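Long-range contact in stiv-a81 (Sulfolobus Turreted Icosahedral Virus, PDB 3RKL), which is of unknown function but is a hyperthermophilic viral protein whose helices pair with those of other copies in a four-helix bundle: residues 38-43 with 59-64. The protein carries 1 engineered substitution. Sequence-based numbering, arbitrary orientation.
Sequences QLAKLI and NLLHEY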
ATOM      1  N   GLN A  38      13.049   1.732   3.164  1.00 16.13           N
ATOM      2  CA  GLN A  38      13.293   0.463   2.467  1.00 15.57           C
ATOM      3  C   GLN A  38      14.591  -0.209   2.921  1.00 18.07           C
ATOM      4  O   GLN A  38      14.633  -1.437   3.087  1.00 17.06           O
ATOM      5  CB  GLN A  38      13.282   0.679   0.955  1.00 15.94           C
ATOM      6  CG  GLN A  38      11.879   0.908   0.423  1.00 20.60           C
ATOM      7  CD  GLN A  38      11.768   0.954  -1.087  1.00 27.37           C
ATOM      8  OE1 GLN A  38      12.501   0.270  -1.820  1.00 24.26           O
ATOM      9  NE2 GLN A  38      10.791   1.724  -1.564  1.00 28.38           N
ATOM     10  N   LEU A  39      15.648   0.577   3.127  1.00 16.21           N
ATOM     11  CA  LEU A  39      16.914   0.027   3.625  1.00 16.89           C
ATOM     12  C   LEU A  39      16.741  -0.565   5.016  1.00 17.40           C
ATOM     13  O   LEU A  39      17.195  -1.682   5.305  1.00 17.33           O
ATOM     14  CB  LEU A  39      18.033   1.089   3.630  1.00 17.33           C
ATOM     15  CG  LEU A  39      18.749   1.229   2.286  1.00 20.56           C
ATOM     16  CD1 LEU A  39      19.399   2.606   2.142  1.00 21.47           C
ATOM     17  CD2 LEU A  39      19.787   0.124   2.127  1.00 23.42           C
ATOM     18  N   ALA A  40      16.053   0.169   5.881  1.00 17.41           N
ATOM     19  CA  ALA A  40      15.832  -0.298   7.227  1.00 19.64           C
ATOM     20  C   ALA A  40      15.023  -1.594   7.240  1.00 18.00           C
ATOM     21  O   ALA A  40      15.331  -2.519   7.996  1.00 20.46           O
ATOM     22  CB  ALA A  40      15.131   0.783   8.060  1.00 18.83           C
ATOM     23  N   LYS A  41      13.992  -1.671   6.407  1.00 18.07           N
ATOM     24  CA  LYS A  41      13.162  -2.862   6.348  1.00 17.97           C
ATOM     25  C   LYS A  41      13.913  -4.050   5.766  1.00 18.05           C
ATOM     26  O   LYS A  41      13.690  -5.185   6.182  1.00 19.35           O
ATOM     27  CB  LYS A  41      11.906  -2.620   5.509  1.00 20.06           C
ATOM     28  CG  LYS A  41      10.907  -3.764   5.608  1.00 30.94           C
ATOM     29  CD  LYS A  41       9.466  -3.296   5.358  1.00 44.58           C
ATOM     30  CE  LYS A  41       8.465  -4.072   6.198  1.00 58.51           C
ATOM     31  NZ  LYS A  41       8.610  -3.794   7.657  1.00 63.91           N
ATOM     32  N   LEU A  42      14.775  -3.788   4.792  1.00 16.30           N
ATOM     33  CA  LEU A  42      15.589  -4.846   4.182  1.00 16.93           C
ATOM     34  C   LEU A  42      16.572  -5.425   5.204  1.00 17.71           C
ATOM     35  O   LEU A  42      16.759  -6.627   5.274  1.00 19.02           O
ATOM     36  CB  LEU A  42      16.351  -4.298   2.979  1.00 19.09           C
ATOM     37  CG  LEU A  42      17.346  -5.259   2.327  1.00 20.19           C
ATOM     38  CD1 LEU A  42      16.663  -6.532   1.806  1.00 20.43           C
ATOM     39  CD2 LEU A  42      18.079  -4.532   1.213  1.00 21.80           C
ATOM     40  N   ILE A  43      17.205  -4.553   5.978  1.00 17.95           N
ATOM     41  CA  ILE A  43      18.116  -5.002   7.032  1.00 18.14           C
ATOM     42  C   ILE A  43      17.363  -5.891   8.024  1.00 18.09           C
ATOM     43  O   ILE A  43      17.845  -6.957   8.406  1.00 20.09           O
ATOM     44  CB  ILE A  43      18.800  -3.816   7.714  1.00 17.96           C
ATOM     45  CG1 ILE A  43      19.782  -3.155   6.751  1.00 21.90           C
ATOM     46  CG2 ILE A  43      19.504  -4.263   8.997  1.00 20.99           C
ATOM     47  CD1 ILE A  43      20.305  -1.817   7.234  1.00 25.13           C
ATOM     48  N   ASN A  59      25.800   1.384   6.164  1.00 28.03           N
ATOM     49  CA  ASN A  59      26.453   2.581   5.633  1.00 28.55           C
ATOM     50  C   ASN A  59      25.520   3.364   4.699  1.00 27.55           C
ATOM     51  O   ASN A  59      25.372   4.576   4.860  1.00 26.30           O
ATOM     52  CB  ASN A  59      27.755   2.214   4.904  1.00 30.88           C
ATOM     53  CG  ASN A  59      28.858   1.778   5.853  1.00 44.14           C
ATOM     54  OD1 ASN A  59      28.931   2.242   6.987  1.00 55.00           O
ATOM     55  ND2 ASN A  59      29.730   0.885   5.386  1.00 44.27           N
ATOM     56  N   LEU A  60      24.883   2.666   3.755  1.00 25.50           N
ATOM     57  CA  LEU A  60      23.917   3.294   2.834  1.00 23.30           C
ATOM     58  C   LEU A  60      22.767   3.927   3.603  1.00 20.63           C
ATOM     59  O   LEU A  60      22.321   5.032   3.295  1.00 22.00           O
ATOM     60  CB  LEU A  60      23.332   2.272   1.854  1.00 28.63           C
ATOM     61  CG  LEU A  60      24.172   1.801   0.670  1.00 36.51           C
ATOM     62  CD1 LEU A  60      23.460   0.639  -0.007  1.00 38.60           C
ATOM     63  CD2 LEU A  60      24.422   2.932  -0.319  1.00 39.46           C
ATOM     64  N   LEU A  61      22.251   3.181   4.574  1.00 19.74           N
ATOM     65  CA  LEU A  61      21.150   3.659   5.406  1.00 18.96           C
ATOM     66  C   LEU A  61      21.485   4.994   6.050  1.00 19.33           C
ATOM     67  O   LEU A  61      20.693   5.948   6.006  1.00 19.14           O
ATOM     68  CB  LEU A  61      20.795   2.612   6.459  1.00 17.40           C
ATOM     69  CG  LEU A  61      19.711   2.987   7.472  1.00 17.52           C
ATOM     70  CD1 LEU A  61      18.408   3.360   6.763  1.00 19.62           C
ATOM     71  CD2 LEU A  61      19.475   1.873   8.463  1.00 22.57           C
ATOM     72  N   HIS A  62      22.669   5.057   6.657  1.00 20.19           N
ATOM     73  CA  HIS A  62      23.094   6.271   7.325  1.00 21.19           C
ATOM     74  C   HIS A  62      23.330   7.406   6.333  1.00 20.80           C
ATOM     75  O   HIS A  62      22.909   8.525   6.558  1.00 18.85           O
ATOM     76  CB  HIS A  62      24.353   6.020   8.145  1.00 24.29           C
ATOM     77  CG  HIS A  62      24.885   7.252   8.801  1.00 22.77           C
ATOM     78  ND1 HIS A  62      24.105   8.056   9.602  1.00 24.09           N
ATOM     79  CD2 HIS A  62      26.109   7.822   8.771  1.00 24.46           C
ATOM     80  CE1 HIS A  62      24.827   9.077  10.027  1.00 27.17           C
ATOM     81  NE2 HIS A  62      26.051   8.949   9.551  1.00 25.09           N
ATOM     82  N   GLU A  63      24.010   7.092   5.244  1.00 22.57           N
ATOM     83  CA  GLU A  63      24.307   8.070   4.197  1.00 22.98           C
ATOM     84  C   GLU A  63      23.034   8.764   3.709  1.00 21.22           C
ATOM     85  O   GLU A  63      22.937   9.997   3.671  1.00 20.17           O
ATOM     86  CB  GLU A  63      25.021   7.338   3.055  1.00 26.22           C
ATOM     87  CG  GLU A  63      25.168   8.074   1.779  1.00 34.55           C
ATOM     88  CD  GLU A  63      25.910   7.274   0.697  1.00 35.31           C
ATOM     89  OE1 GLU A  63      26.178   6.057   0.886  1.00 37.52           O
ATOM     90  OE2 GLU A  63      26.221   7.881  -0.353  1.00 42.45           O
ATOM     91  N   TYR A  64      22.050   7.960   3.328  1.00 19.16           N
ATOM     92  CA  TYR A  64      20.803   8.514   2.788  1.00 18.86           C
ATOM     93  C   TYR A  64      20.011   9.280   3.850  1.00 17.47           C
ATOM     94  O   TYR A  64      19.390  10.283   3.538  1.00 18.78           O
ATOM     95  CB  TYR A  64      19.991   7.433   2.063  1.00 18.37           C
ATOM     96  CG  TYR A  64      20.475   7.293   0.646  1.00 21.56           C
ATOM     97  CD1 TYR A  64      19.875   8.021  -0.371  1.00 27.46           C
ATOM     98  CD2 TYR A  64      21.575   6.505   0.328  1.00 28.01           C
ATOM     99  CE1 TYR A  64      20.319   7.949  -1.670  1.00 27.89           C
ATOM    100  CE2 TYR A  64      22.041   6.431  -0.984  1.00 28.73           C
ATOM    101  CZ  TYR A  64      21.405   7.170  -1.973  1.00 30.51           C
ATOM    102  OH  TYR A  64      21.833   7.115  -3.273  1.00 38.17           O
TER
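Leu39 reaches across from helix 25-46 and lays its CD1 methyl against the facing helix, 3.8 Å from Leu61 N, with Leu60 CB beside it at 4.0 Å; the Leu39 side chain lies nearly perpendicular to that of Leu60. Leu61 answers in the other direction. Its CG stands anti to the backbone N (chi1 177°), and the two methyls part from there: CD1 drops to 3.9 Å from Leu39 CB, beside Ala40 N, while CD2 goes to the end of Ile43, 4.0 Å from that residue's CD1. Leu39 and Leu61 therefore interlock, and at this point their CA atoms come within 5.9 Å.

Toward Ala40 the fit is looser, its CB staying 4.4 Å from Leu61 CD1. No hydrogen bond links the segments, so the packing between them is purely apolar. Lys41 and Glu63 lie off this interface and are only partly exposed.

The axes of the two segments run roughly antiparallel (158°), 9.6 Å apart at their closest, as in a helical hairpin contributing to a four-helix bundle. Leu57 and Val36 extend the apolar seam along the two helices. Other subunits close in as well: Leu42 of a second copy packs on Leu39, and Phe75 of a third on Leu61. Behind helix 55-80, His62 hydrogen-bonds Tyr15, tying the hairpin to strand 12-15 of the antiparallel sheet.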